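Local atomic coordinates of putative phenazine biosynthesis PhzC/PhzF protein (Clostridium difficile, PDB entry 4DUN), a protein that probably acts as an isomerase of the PhzF family, whose members share the two-lobed fold of diaminopimelate epimerase. Residues Val24-Arg29 with Ala80-Asn85; Ala49-Gly54 with Tyr58-Phe63; His74-Ala79 with Gly101-Thr106. All blocks are in the same frame, centred on the assembly; numbering follows the deposited sequence.

Interaction 1 (Val24-Arg29 with Ala80-Asn85)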
ATOM      1  N   VAL A  24      11.501  -6.572  -2.779  1.00 14.72           N
ATOM      2  CA  VAL A  24      12.783  -6.793  -3.455  1.00 14.30           C
ATOM      3  C   VAL A  24      12.554  -7.874  -4.506  1.00 19.21           C
ATOM      4  O   VAL A  24      12.280  -9.024  -4.149  1.00 18.57           O
ATOM      5  CB  VAL A  24      13.975  -7.183  -2.511  1.00 17.86           C
ATOM      6  CG1 VAL A  24      15.273  -7.352  -3.322  1.00 17.37           C
ATOM      7  CG2 VAL A  24      14.182  -6.164  -1.384  1.00 17.94           C
ATOM      8  N   CYS A  25      12.679  -7.512  -5.783  0.50 15.06           N
ATOM      9  CA  CYS A  25      12.463  -8.420  -6.908  0.50 15.49           C
ATOM     10  C   CYS A  25      13.811  -8.730  -7.574  0.50 20.41           C
ATOM     11  O   CYS A  25      14.483  -7.807  -8.048  0.50 19.85           O
ATOM     12  CB  CYS A  25      11.475  -7.785  -7.879  0.50 15.39           C
ATOM     13  SG  CYS A  25      11.093  -8.813  -9.306  0.50 19.60           S
ATOM     14  N   VAL A  26      14.231 -10.020  -7.560  1.00 19.09           N
ATOM     15  CA  VAL A  26      15.531 -10.440  -8.075  1.00 19.87           C
ATOM     16  C   VAL A  26      15.317 -11.063  -9.446  1.00 23.92           C
ATOM     17  O   VAL A  26      14.573 -12.048  -9.574  1.00 23.27           O
ATOM     18  CB  VAL A  26      16.322 -11.373  -7.114  1.00 25.10           C
ATOM     19  CG1 VAL A  26      17.712 -11.697  -7.681  1.00 26.27           C
ATOM     20  CG2 VAL A  26      16.428 -10.773  -5.710  1.00 24.52           C
ATOM     21  N   LEU A  27      15.938 -10.457 -10.475  1.00 22.33           N
ATOM     22  CA  LEU A  27      15.769 -10.878 -11.868  1.00 24.35           C
ATOM     23  C   LEU A  27      17.023 -11.477 -12.471  1.00 30.16           C
ATOM     24  O   LEU A  27      18.117 -10.944 -12.268  1.00 29.79           O
ATOM     25  CB  LEU A  27      15.371  -9.672 -12.738  1.00 24.94           C
ATOM     26  CG  LEU A  27      14.121  -8.873 -12.348  1.00 31.50           C
ATOM     27  CD1 LEU A  27      14.192  -7.470 -12.926  1.00 32.10           C
ATOM     28  CD2 LEU A  27      12.883  -9.546 -12.871  1.00 36.29           C
ATOM     29  N   ASP A  28      16.844 -12.528 -13.292  1.00 35.74           N
ATOM     30  CA  ASP A  28      17.926 -13.181 -14.035  1.00 38.74           C
ATOM     31  C   ASP A  28      18.211 -12.413 -15.320  1.00 42.33           C
ATOM     32  O   ASP A  28      19.329 -12.444 -15.838  1.00 45.74           O
ATOM     33  CB  ASP A  28      17.545 -14.635 -14.393  1.00 42.72           C
ATOM     34  CG  ASP A  28      17.395 -15.615 -13.240  1.00 63.21           C
ATOM     35  OD1 ASP A  28      17.520 -15.187 -12.069  1.00 64.73           O
ATOM     36  OD2 ASP A  28      17.137 -16.810 -13.508  1.00 73.64           O
ATOM     37  N   ARG A  29      17.172 -11.772 -15.860  1.00 34.89           N
ATOM     38  CA  ARG A  29      17.206 -11.012 -17.107  1.00 34.94           C
ATOM     39  C   ARG A  29      16.492  -9.677 -16.939  1.00 36.15           C
ATOM     40  O   ARG A  29      15.695  -9.516 -16.018  1.00 33.90           O
ATOM     41  CB  ARG A  29      16.528 -11.816 -18.236  1.00 36.64           C
ATOM     42  CG  ARG A  29      17.255 -13.094 -18.629  1.00 56.33           C
ATOM     43  CD  ARG A  29      16.522 -13.874 -19.700  1.00 73.71           C
ATOM     44  NE  ARG A  29      17.398 -14.884 -20.296  1.00 89.05           N
ATOM     45  CZ  ARG A  29      17.113 -15.582 -21.392  1.00105.64           C
ATOM     46  NH1 ARG A  29      15.964 -15.389 -22.032  1.00 93.03           N
ATOM     47  NH2 ARG A  29      17.974 -16.475 -21.859  1.00 93.96           N
ATOM     48  N   ALA A  80      20.476  -5.706  -0.181  1.00 15.78           N
ATOM     49  CA  ALA A  80      21.726  -6.337   0.255  1.00 16.75           C
ATOM     50  C   ALA A  80      21.412  -7.540   1.143  1.00 19.07           C
ATOM     51  O   ALA A  80      22.045  -8.580   0.999  1.00 20.42           O
ATOM     52  CB  ALA A  80      22.606  -5.337   1.002  1.00 17.37           C
ATOM     53  N   TYR A  81      20.407  -7.410   2.036  1.00 16.20           N
ATOM     54  CA  TYR A  81      19.963  -8.511   2.902  1.00 16.03           C
ATOM     55  C   TYR A  81      19.529  -9.702   2.029  1.00 19.37           C
ATOM     56  O   TYR A  81      19.958 -10.837   2.249  1.00 19.44           O
ATOM     57  CB  TYR A  81      18.815  -8.039   3.831  1.00 17.93           C
ATOM     58  CG  TYR A  81      18.087  -9.186   4.517  1.00 21.54           C
ATOM     59  CD1 TYR A  81      18.496  -9.650   5.762  1.00 24.56           C
ATOM     60  CD2 TYR A  81      17.015  -9.834   3.896  1.00 22.76           C
ATOM     61  CE1 TYR A  81      17.838 -10.708   6.392  1.00 26.21           C
ATOM     62  CE2 TYR A  81      16.382 -10.922   4.497  1.00 24.90           C
ATOM     63  CZ  TYR A  81      16.786 -11.344   5.752  1.00 34.81           C
ATOM     64  OH  TYR A  81      16.146 -12.403   6.354  1.00 38.35           O
ATOM     65  N   VAL A  82      18.744  -9.426   0.979  1.00 17.36           N
ATOM     66  CA  VAL A  82      18.281 -10.477   0.080  1.00 18.16           C
ATOM     67  C   VAL A  82      19.474 -11.158  -0.630  1.00 21.89           C
ATOM     68  O   VAL A  82      19.514 -12.390  -0.666  1.00 22.56           O
ATOM     69  CB  VAL A  82      17.231  -9.939  -0.926  1.00 20.85           C
ATOM     70  CG1 VAL A  82      16.958 -10.953  -2.045  1.00 21.54           C
ATOM     71  CG2 VAL A  82      15.934  -9.582  -0.201  1.00 19.99           C
ATOM     72  N   ILE A  83      20.424 -10.367  -1.175  0.50 18.66           N
ATOM     73  CA  ILE A  83      21.596 -10.900  -1.887  0.50 18.18           C
ATOM     74  C   ILE A  83      22.385 -11.869  -0.979  0.50 21.71           C
ATOM     75  O   ILE A  83      22.638 -13.015  -1.374  0.50 21.69           O
ATOM     76  CB  ILE A  83      22.512  -9.754  -2.441  0.50 20.51           C
ATOM     77  CG1 ILE A  83      21.796  -8.893  -3.527  0.50 20.79           C
ATOM     78  CG2 ILE A  83      23.874 -10.287  -2.943  0.50 21.67           C
ATOM     79  CD1 ILE A  83      21.266  -9.673  -4.853  0.50 23.26           C
ATOM     80  N   SER A  84      22.769 -11.404   0.224  1.00 18.98           N
ATOM     81  CA  SER A  84      23.595 -12.182   1.158  1.00 18.69           C
ATOM     82  C   SER A  84      22.853 -13.329   1.846  1.00 22.64           C
ATOM     83  O   SER A  84      23.501 -14.261   2.290  1.00 23.02           O
ATOM     84  CB  SER A  84      24.234 -11.275   2.204  1.00 20.98           C
ATOM     85  OG  SER A  84      25.358 -11.935   2.758  1.00 21.81           O
ATOM     86  N   ASN A  85      21.516 -13.299   1.924  1.00 21.25           N
ATOM     87  CA  ASN A  85      20.802 -14.408   2.543  1.00 21.54           C
ATOM     88  C   ASN A  85      20.327 -15.449   1.530  1.00 27.67           C
ATOM     89  O   ASN A  85      20.129 -16.612   1.926  1.00 27.59           O
ATOM     90  CB  ASN A  85      19.592 -13.911   3.347  1.00 20.62           C
ATOM     91  CG  ASN A  85      19.961 -13.422   4.717  1.00 33.75           C
ATOM     92  OD1 ASN A  85      19.791 -14.136   5.715  1.00 27.11           O
ATOM     93  ND2 ASN A  85      20.485 -12.196   4.796  1.00 23.26           N
TER

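Interaction 2 (Ala49-Gly54 with Tyr58-Phe63)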
ATOM      1  N   ALA A  49      12.397  -2.637  -4.889  1.00 15.28           N
ATOM      2  CA  ALA A  49      13.758  -2.662  -5.424  1.00 15.87           C
ATOM      3  C   ALA A  49      13.858  -3.781  -6.462  1.00 18.88           C
ATOM      4  O   ALA A  49      13.282  -4.859  -6.263  1.00 19.08           O
ATOM      5  CB  ALA A  49      14.761  -2.888  -4.298  1.00 17.27           C
ATOM      6  N   PHE A  50      14.505  -3.502  -7.585  1.00 14.94           N
ATOM      7  CA  PHE A  50      14.693  -4.489  -8.654  1.00 15.51           C
ATOM      8  C   PHE A  50      16.164  -4.696  -8.827  1.00 19.82           C
ATOM      9  O   PHE A  50      16.872  -3.732  -9.135  1.00 18.51           O
ATOM     10  CB  PHE A  50      14.057  -4.020  -9.981  1.00 17.48           C
ATOM     11  CG  PHE A  50      12.564  -3.941  -9.918  1.00 18.02           C
ATOM     12  CD1 PHE A  50      11.929  -2.780  -9.472  1.00 19.25           C
ATOM     13  CD2 PHE A  50      11.780  -5.025 -10.298  1.00 19.95           C
ATOM     14  CE1 PHE A  50      10.539  -2.735  -9.333  1.00 19.05           C
ATOM     15  CE2 PHE A  50      10.378  -4.970 -10.175  1.00 21.18           C
ATOM     16  CZ  PHE A  50       9.776  -3.831  -9.690  1.00 17.82           C
ATOM     17  N   VAL A  51      16.635  -5.929  -8.618  1.00 18.78           N
ATOM     18  CA  VAL A  51      18.046  -6.286  -8.754  1.00 20.46           C
ATOM     19  C   VAL A  51      18.205  -7.133 -10.009  1.00 25.02           C
ATOM     20  O   VAL A  51      17.562  -8.188 -10.124  1.00 23.95           O
ATOM     21  CB  VAL A  51      18.596  -7.043  -7.501  1.00 25.03           C
ATOM     22  CG1 VAL A  51      20.038  -7.513  -7.716  1.00 26.28           C
ATOM     23  CG2 VAL A  51      18.482  -6.195  -6.222  1.00 24.42           C
ATOM     24  N   VAL A  52      19.061  -6.685 -10.939  1.00 23.24           N
ATOM     25  CA  VAL A  52      19.380  -7.457 -12.135  1.00 25.69           C
ATOM     26  C   VAL A  52      20.722  -8.093 -11.888  1.00 34.00           C
ATOM     27  O   VAL A  52      21.727  -7.384 -11.743  1.00 33.47           O
ATOM     28  CB  VAL A  52      19.355  -6.653 -13.470  1.00 30.81           C
ATOM     29  CG1 VAL A  52      19.771  -7.543 -14.653  1.00 32.33           C
ATOM     30  CG2 VAL A  52      17.983  -6.035 -13.719  1.00 29.80           C
ATOM     31  N   LYS A  53      20.747  -9.424 -11.811  1.00 33.72           N
ATOM     32  CA  LYS A  53      22.019 -10.100 -11.617  1.00 37.09           C
ATOM     33  C   LYS A  53      22.582 -10.449 -12.978  1.00 46.28           C
ATOM     34  O   LYS A  53      21.956 -11.199 -13.726  1.00 46.34           O
ATOM     35  CB  LYS A  53      21.940 -11.314 -10.662  1.00 40.47           C
ATOM     36  CG  LYS A  53      20.686 -12.173 -10.711  1.00 46.88           C
ATOM     37  CD  LYS A  53      20.730 -13.223  -9.613  1.00 52.86           C
ATOM     38  CE  LYS A  53      19.712 -14.318  -9.791  1.00 58.02           C
ATOM     39  NZ  LYS A  53      19.954 -15.459  -8.866  1.00 69.57           N
ATOM     40  N   GLY A  54      23.692  -9.792 -13.317  1.00 46.52           N
ATOM     41  CA  GLY A  54      24.438  -9.980 -14.562  1.00 48.84           C
ATOM     42  C   GLY A  54      25.847 -10.480 -14.310  1.00 56.22           C
ATOM     43  O   GLY A  54      26.256 -10.632 -13.152  1.00 56.43           O
ATOM     44  N   TYR A  58      25.644  -6.215 -10.119  1.00 28.52           N
ATOM     45  CA  TYR A  58      24.224  -6.050  -9.808  1.00 25.48           C
ATOM     46  C   TYR A  58      23.765  -4.661 -10.179  1.00 27.96           C
ATOM     47  O   TYR A  58      24.328  -3.686  -9.677  1.00 26.02           O
ATOM     48  CB  TYR A  58      23.873  -6.263  -8.313  1.00 24.57           C
ATOM     49  CG  TYR A  58      24.207  -7.617  -7.748  1.00 23.59           C
ATOM     50  CD1 TYR A  58      23.526  -8.757  -8.165  1.00 25.42           C
ATOM     51  CD2 TYR A  58      25.155  -7.755  -6.738  1.00 23.88           C
ATOM     52  CE1 TYR A  58      23.841 -10.016  -7.649  1.00 27.47           C
ATOM     53  CE2 TYR A  58      25.451  -8.999  -6.187  1.00 24.69           C
ATOM     54  CZ  TYR A  58      24.797 -10.129  -6.651  1.00 29.35           C
ATOM     55  OH  TYR A  58      25.130 -11.356  -6.130  1.00 26.36           O
ATOM     56  N   GLU A  59      22.739  -4.563 -11.036  1.00 23.03           N
ATOM     57  CA  GLU A  59      22.099  -3.282 -11.325  1.00 21.18           C
ATOM     58  C   GLU A  59      20.941  -3.171 -10.392  1.00 22.41           C
ATOM     59  O   GLU A  59      20.202  -4.148 -10.240  1.00 23.02           O
ATOM     60  CB  GLU A  59      21.614  -3.191 -12.777  1.00 22.75           C
ATOM     61  CG  GLU A  59      22.715  -2.889 -13.765  1.00 34.31           C
ATOM     62  CD  GLU A  59      22.170  -2.716 -15.167  1.00 39.22           C
ATOM     63  OE1 GLU A  59      21.033  -2.207 -15.318  1.00 29.23           O
ATOM     64  OE2 GLU A  59      22.877  -3.119 -16.115  1.00 33.58           O
ATOM     65  N   LEU A  60      20.778  -2.024  -9.753  1.00 16.23           N
ATOM     66  CA  LEU A  60      19.707  -1.831  -8.766  1.00 15.63           C
ATOM     67  C   LEU A  60      18.902  -0.591  -9.108  1.00 19.60           C
ATOM     68  O   LEU A  60      19.478   0.485  -9.271  1.00 19.51           O
ATOM     69  CB  LEU A  60      20.301  -1.728  -7.337  1.00 14.92           C
ATOM     70  CG  LEU A  60      19.366  -1.296  -6.162  1.00 18.26           C
ATOM     71  CD1 LEU A  60      18.230  -2.319  -5.932  1.00 19.73           C
ATOM     72  CD2 LEU A  60      20.167  -1.047  -4.860  1.00 18.47           C
ATOM     73  N   ARG A  61      17.591  -0.786  -9.252  1.00 15.54           N
ATOM     74  CA  ARG A  61      16.619   0.293  -9.376  1.00 14.37           C
ATOM     75  C   ARG A  61      15.529   0.222  -8.290  1.00 18.85           C
ATOM     76  O   ARG A  61      15.270  -0.796  -7.777  1.00 18.12           O
ATOM     77  CB  ARG A  61      15.961   0.330 -10.759  1.00 13.61           C
ATOM     78  CG  ARG A  61      16.912   0.451 -11.931  1.00 16.23           C
ATOM     79  CD  ARG A  61      16.179   0.334 -13.278  1.00 17.15           C
ATOM     80  NE  ARG A  61      17.036   0.350 -14.457  1.00 20.59           N
ATOM     81  CZ  ARG A  61      17.189   1.409 -15.237  1.00 27.91           C
ATOM     82  NH1 ARG A  61      16.569   2.518 -14.966  1.00 22.63           N
ATOM     83  NH2 ARG A  61      17.950   1.367 -16.298  1.00 21.52           N
ATOM     84  N   TRP A  62      14.948   1.353  -7.990  1.00 15.96           N
ATOM     85  CA  TRP A  62      13.874   1.437  -7.035  1.00 16.05           C
ATOM     86  C   TRP A  62      12.702   2.196  -7.620  1.00 18.24           C
ATOM     87  O   TRP A  62      12.867   3.196  -8.249  1.00 16.52           O
ATOM     88  CB  TRP A  62      14.285   2.136  -5.743  1.00 15.83           C
ATOM     89  CG  TRP A  62      15.653   1.885  -5.226  1.00 16.25           C
ATOM     90  CD1 TRP A  62      16.014   0.985  -4.289  1.00 18.73           C
ATOM     91  CD2 TRP A  62      16.833   2.574  -5.583  1.00 16.23           C
ATOM     92  NE1 TRP A  62      17.316   1.064  -4.034  1.00 17.61           N
ATOM     93  CE2 TRP A  62      17.868   2.017  -4.835  1.00 20.12           C
ATOM     94  CE3 TRP A  62      17.119   3.596  -6.471  1.00 18.16           C
ATOM     95  CZ2 TRP A  62      19.145   2.454  -4.926  1.00 19.75           C
ATOM     96  CZ3 TRP A  62      18.387   4.005  -6.574  1.00 19.76           C
ATOM     97  CH2 TRP A  62      19.389   3.441  -5.814  1.00 19.98           C
ATOM     98  N   PHE A  63      11.517   1.697  -7.322  1.00 16.04           N
ATOM     99  CA  PHE A  63      10.277   2.310  -7.762  1.00 15.95           C
ATOM    100  C   PHE A  63       9.326   2.448  -6.602  1.00 19.21           C
ATOM    101  O   PHE A  63       9.111   1.481  -5.864  1.00 17.93           O
ATOM    102  CB  PHE A  63       9.618   1.432  -8.835  1.00 17.26           C
ATOM    103  CG  PHE A  63      10.278   1.457 -10.181  1.00 17.93           C
ATOM    104  CD1 PHE A  63      11.456   0.742 -10.410  1.00 20.25           C
ATOM    105  CD2 PHE A  63       9.699   2.141 -11.244  1.00 20.29           C
ATOM    106  CE1 PHE A  63      12.053   0.742 -11.676  1.00 21.35           C
ATOM    107  CE2 PHE A  63      10.297   2.127 -12.512  1.00 22.94           C
ATOM    108  CZ  PHE A  63      11.476   1.435 -12.711  1.00 20.19           C
TER

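Interaction 3 (His74-Ala79 with Gly101-Thr106). With NI (nickel (II) ion), chain D; SO4 (sulfate ion), chain B.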
ATOM      1  N   HIS A  74      17.403   2.974   2.506  1.00 18.09           N
ATOM      2  CA  HIS A  74      16.721   1.944   3.308  1.00 17.09           C
ATOM      3  C   HIS A  74      16.313   0.723   2.428  1.00 19.69           C
ATOM      4  O   HIS A  74      16.496  -0.422   2.877  1.00 17.78           O
ATOM      5  CB  HIS A  74      15.519   2.533   4.116  1.00 17.59           C
ATOM      6  CG  HIS A  74      14.561   3.376   3.297  1.00 20.54           C
ATOM      7  ND1 HIS A  74      13.494   2.805   2.622  1.00 21.59           N
ATOM      8  CD2 HIS A  74      14.521   4.723   3.112  1.00 22.39           C
ATOM      9  CE1 HIS A  74      12.842   3.808   2.043  1.00 20.62           C
ATOM     10  NE2 HIS A  74      13.436   4.978   2.280  1.00 21.49           N
ATOM     11  N   ALA A  75      15.852   0.941   1.171  1.00 18.24           N
ATOM     12  CA  ALA A  75      15.516  -0.218   0.314  1.00 17.95           C
ATOM     13  C   ALA A  75      16.786  -0.890  -0.196  1.00 18.53           C
ATOM     14  O   ALA A  75      16.757  -2.087  -0.476  1.00 17.47           O
ATOM     15  CB  ALA A  75      14.622   0.182  -0.856  1.00 18.72           C
ATOM     16  N   THR A  76      17.920  -0.133  -0.271  1.00 16.01           N
ATOM     17  CA  THR A  76      19.210  -0.691  -0.672  1.00 15.90           C
ATOM     18  C   THR A  76      19.672  -1.702   0.399  1.00 18.26           C
ATOM     19  O   THR A  76      20.193  -2.762   0.044  1.00 16.56           O
ATOM     20  CB  THR A  76      20.242   0.403  -0.943  1.00 17.86           C
ATOM     21  OG1 THR A  76      19.732   1.228  -2.002  1.00 16.61           O
ATOM     22  CG2 THR A  76      21.612  -0.167  -1.378  1.00 16.98           C
ATOM     23  N   LEU A  77      19.474  -1.375   1.694  1.00 15.59           N
ATOM     24  CA  LEU A  77      19.810  -2.290   2.800  1.00 14.95           C
ATOM     25  C   LEU A  77      18.992  -3.593   2.621  1.00 18.56           C
ATOM     26  O   LEU A  77      19.559  -4.692   2.689  1.00 18.29           O
ATOM     27  CB  LEU A  77      19.514  -1.608   4.154  1.00 15.78           C
ATOM     28  CG  LEU A  77      20.024  -2.320   5.420  1.00 19.69           C
ATOM     29  CD1 LEU A  77      20.256  -1.321   6.549  1.00 20.24           C
ATOM     30  CD2 LEU A  77      19.010  -3.360   5.917  1.00 21.01           C
ATOM     31  N   ALA A  78      17.663  -3.467   2.345  1.00 15.57           N
ATOM     32  CA  ALA A  78      16.803  -4.640   2.111  1.00 16.70           C
ATOM     33  C   ALA A  78      17.338  -5.499   0.939  1.00 19.69           C
ATOM     34  O   ALA A  78      17.370  -6.726   1.054  1.00 18.04           O
ATOM     35  CB  ALA A  78      15.366  -4.210   1.830  1.00 17.58           C
ATOM     36  N   ALA A  79      17.726  -4.860  -0.179  1.00 17.83           N
ATOM     37  CA  ALA A  79      18.273  -5.579  -1.345  1.00 17.28           C
ATOM     38  C   ALA A  79      19.581  -6.336  -0.964  1.00 18.20           C
ATOM     39  O   ALA A  79      19.748  -7.479  -1.365  1.00 17.05           O
ATOM     40  CB  ALA A  79      18.538  -4.610  -2.489  1.00 17.53           C
ATOM     41  N   GLY A 101      25.025   6.210  -9.238  1.00 25.85           N
ATOM     42  CA  GLY A 101      26.375   5.672  -9.171  1.00 25.12           C
ATOM     43  C   GLY A 101      26.472   4.392  -8.376  1.00 26.21           C
ATOM     44  O   GLY A 101      25.460   3.745  -8.088  1.00 23.17           O
ATOM     45  N   LYS A 102      27.700   4.002  -8.063  1.00 22.42           N
ATOM     46  CA  LYS A 102      27.947   2.753  -7.353  1.00 21.66           C
ATOM     47  C   LYS A 102      27.644   2.891  -5.859  1.00 24.69           C
ATOM     48  O   LYS A 102      28.101   3.844  -5.227  1.00 25.19           O
ATOM     49  CB  LYS A 102      29.404   2.307  -7.561  1.00 24.11           C
ATOM     50  CG  LYS A 102      29.727   0.953  -6.917  1.00 26.84           C
ATOM     51  CD  LYS A 102      31.087   0.389  -7.363  1.00 32.94           C
ATOM     52  CE  LYS A 102      32.281   0.951  -6.656  1.00 42.89           C
ATOM     53  NZ  LYS A 102      33.467   0.076  -6.860  1.00 55.53           N
ATOM     54  N   LEU A 103      26.923   1.916  -5.298  1.00 19.87           N
ATOM     55  CA  LEU A 103      26.649   1.874  -3.861  1.00 20.04           C
ATOM     56  C   LEU A 103      27.224   0.598  -3.283  1.00 23.27           C
ATOM     57  O   LEU A 103      27.029  -0.495  -3.841  1.00 22.24           O
ATOM     58  CB  LEU A 103      25.152   1.969  -3.530  1.00 19.68           C
ATOM     59  CG  LEU A 103      24.359   3.156  -4.078  1.00 24.88           C
ATOM     60  CD1 LEU A 103      22.885   2.946  -3.799  1.00 25.62           C
ATOM     61  CD2 LEU A 103      24.827   4.479  -3.479  1.00 27.45           C
ATOM     62  N   GLU A 104      27.962   0.720  -2.186  0.50 19.02           N
ATOM     63  CA  GLU A 104      28.510  -0.465  -1.531  0.50 17.80           C
ATOM     64  C   GLU A 104      27.799  -0.693  -0.207  0.50 19.89           C
ATOM     65  O   GLU A 104      27.513   0.263   0.507  0.50 18.64           O
ATOM     66  CB  GLU A 104      30.025  -0.349  -1.308  0.50 20.00           C
ATOM     67  CG  GLU A 104      30.630  -1.629  -0.753  0.50 26.59           C
ATOM     68  CD  GLU A 104      32.128  -1.759  -0.908  0.50 41.65           C
ATOM     69  OE1 GLU A 104      32.840  -1.571   0.102  0.50 25.25           O
ATOM     70  OE2 GLU A 104      32.592  -2.076  -2.026  0.50 39.66           O
ATOM     71  N   VAL A 105      27.506  -1.963   0.108  1.00 16.51           N
ATOM     72  CA  VAL A 105      26.889  -2.364   1.383  1.00 16.74           C
ATOM     73  C   VAL A 105      27.801  -3.463   1.956  1.00 22.37           C
ATOM     74  O   VAL A 105      28.202  -4.364   1.215  1.00 21.86           O
ATOM     75  CB  VAL A 105      25.397  -2.805   1.288  1.00 19.11           C
ATOM     76  CG1 VAL A 105      24.821  -3.119   2.681  1.00 19.49           C
ATOM     77  CG2 VAL A 105      24.547  -1.740   0.588  1.00 18.36           C
ATOM     78  N   THR A 106      28.163  -3.360   3.248  1.00 18.60           N
ATOM     79  CA  THR A 106      28.987  -4.384   3.895  1.00 18.60           C
ATOM     80  C   THR A 106      28.165  -5.097   4.948  1.00 22.36           C
ATOM     81  O   THR A 106      27.519  -4.439   5.763  1.00 22.50           O
ATOM     82  CB  THR A 106      30.268  -3.785   4.501  1.00 25.02           C
ATOM     83  OG1 THR A 106      30.996  -3.118   3.473  1.00 25.71           O
ATOM     84  CG2 THR A 106      31.157  -4.856   5.132  1.00 25.49           C
TER
HETATM   85 NI    NI D 303      13.058   6.867   1.618  0.80 17.91          NI
HETATM   86  S   SO4 B 301      17.959   6.881   2.996  0.80 19.17           S
HETATM   87  O1  SO4 B 301      17.380   6.833   1.663  0.80 22.25           O
HETATM   88  O2  SO4 B 301      19.437   6.817   2.952  0.80 22.96           O
HETATM   89  O3  SO4 B 301      17.553   8.121   3.583  0.80 22.18           O
HETATM   90  O4  SO4 B 301      17.481   5.740   3.758  0.80 22.40           O

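Interaction 1 (Val24-Arg29 with Ala80-Asn85)
Val82, on helix 73-87, packs its two methyl groups against Val24 and Val26, two residues of strand 20-27 whose side chains leave the backbone toward the helix; Cys25, between them, faces the opposite way. The two approaches differ. CG1 of Val82 meets CG2 of Val26 tip to tip at 3.7 Å, the closest approach between the segments. Toward Val24 the side chains slide past one another, so that CG2 of Val82 lies 3.9 Å from CB of Val24 and is touched by both of that residue's methyls as well. CG1 of Val24 also reaches back to CB of Val82, at 4.0 Å.

The division of labour follows from the rotamers. Val82 holds CG1 anti to its backbone N (chi1 168°) and CG2 beside that N, which directs one branch to each strand residue. Val26, with chi1 at -176°, keeps CG1 beside its carbonyl carbon and offers CG2 to the helix. All three valines are buried, and the join consists of dispersion contacts alone.

Asn85 folds back on its own helix: ND2 donates to Tyr81 O at 2.9 Å, and the same carbonyl accepts from Asn85 N. That ND2 also sits 3.3 Å above one face of the Tyr81 ring, displaced toward its rim. Ser84 OG is held from beyond the helix, by Val91 O and Arg107.

Tyr7 and Val9 of strand 4-11 extend the apolar surface around Val82, while Ala78, one helical turn before it, also touches Val24. A central helix wrapped by a curled, barrel-like sheet whose inward residues pack on it is characteristic of each lobe of the diaminopimelate epimerase-like fold.

Interaction 2 (Ala49-Gly54 with Tyr58-Phe63)
Phe50 and Phe63 bring their rings together at the end of the hairpin formed by strands 47-54 and 57-63, on the side of Phe50, Val52, Glu59 and Arg61. The planes stand at 89°, with centroids 5.6 Å apart, and CD1 of Phe50 comes to 3.7 Å from CD1 of Phe63. Helix 33-43 covers Phe63 through Met36, Gln37 and Ala40. Farther along, Val52 and Glu59 lie side by side through their CB atoms, and the extended Glu59 chain carries its carboxylate to a salt bridge with Arg30. Arg61, paired with Phe50, likewise leads its guanidinium group away, to Glu68.

On the other face Tyr58 lies across the strand pair. CG1 of Val51, held anti to its backbone N (chi1 175°), approaches the ring obliquely at 3.7 Å from CD1 of Tyr58, whereas CB of Lys53 meets the ring edge, 3.8 Å from CE1 of Tyr58. CD1 of Leu60 touches both CB of Ala49 and CG2 of Val51, each at 3.9 Å. CG of the same leucine lies 3.5 Å above one face of the Trp62 indole, offset toward its rim, and the indole CD1 touches CB of Ala49. This face is turned to helix 73-87, with Ile83 on Val51 and Tyr58, and Thr76 on Leu60.

Four nearly straight backbone bonds hold the register. Phe50 and Arg61 exchange both of theirs, Phe50 N lying 2.8 Å from Arg61 O; Val52 and Glu59 do the same.

The chemistry thus differs by face: that of Ala49, Val51 and Leu60 packs mainly apolar groups on helix 73-87, with Lys53 at its end, whereas the other pairs two aromatics with charges that are probably balanced by Arg30 and Glu68.

Interaction 3 (His74-Ala79 with Gly101-Thr106)
Thr76 of helix 73-87 meets Leu103 and Val105 of strand 101-108 in a small, buried apolar contact. With OG1 beside the backbone N (chi1 -60°), CG2 of Thr76 is placed anti to that N and reaches obliquely to CG2 of Val105 at 3.9 Å. The same methyl is 4.1 Å from CD1 of Leu103, whose side chain crosses that of Thr76 at about a right angle; Thr76 OG1 packs on that CD1 at 4.0 Å.

The polar branch turns back to the residue just before the helix: Thr76 OG1 is hydrogen-bonded to Cys72 O, and Trp62 NE1 adds a weak bond.

Metal and anion contacts gather at the start of the helix. NE2 of His74 coordinates nickel at 2.0 Å, and five further atoms complete the metal's set of ligands. Backbone N of His74 makes a weak hydrogen bond to sulfate O4, 3.0 Å away; the anion, probably from the crystallisation liquor, is also held by Gly73 N, Gly204 N and Ser205 OG.

The helix packs on several strands at once here: Ala75 and Ala78 lie on Ala22 of strand 20-27, Ala79 on Leu60 of strand 57-63 and Phe96 of strand 93-98, and Leu77 on Tyr112 of strand 111-117.

Overall arrangement
From the N terminus, strand 20-27 supplies the first half of interaction 1, whose loop closes only when the chain reaches residues 80-85. Within that loop lies interaction 2, a hairpin closed by a short turn. Strand 20-27 then adjoins strand 47-54 in the sheet: Cys25 N lies 2.8 Å from Ala49 O. Interaction 3 begins at residues 74-79, before interaction 1 is complete, and ends at 101-106, so these two cross along the chain, whereas interactions 2 and 3 follow in series. Helix 73-87 unites them: its first part serves interaction 3 and its later part interaction 1, while the hairpin touches both, binding strands 20-27, 47-54, 57-63 and 101-108 around one helix.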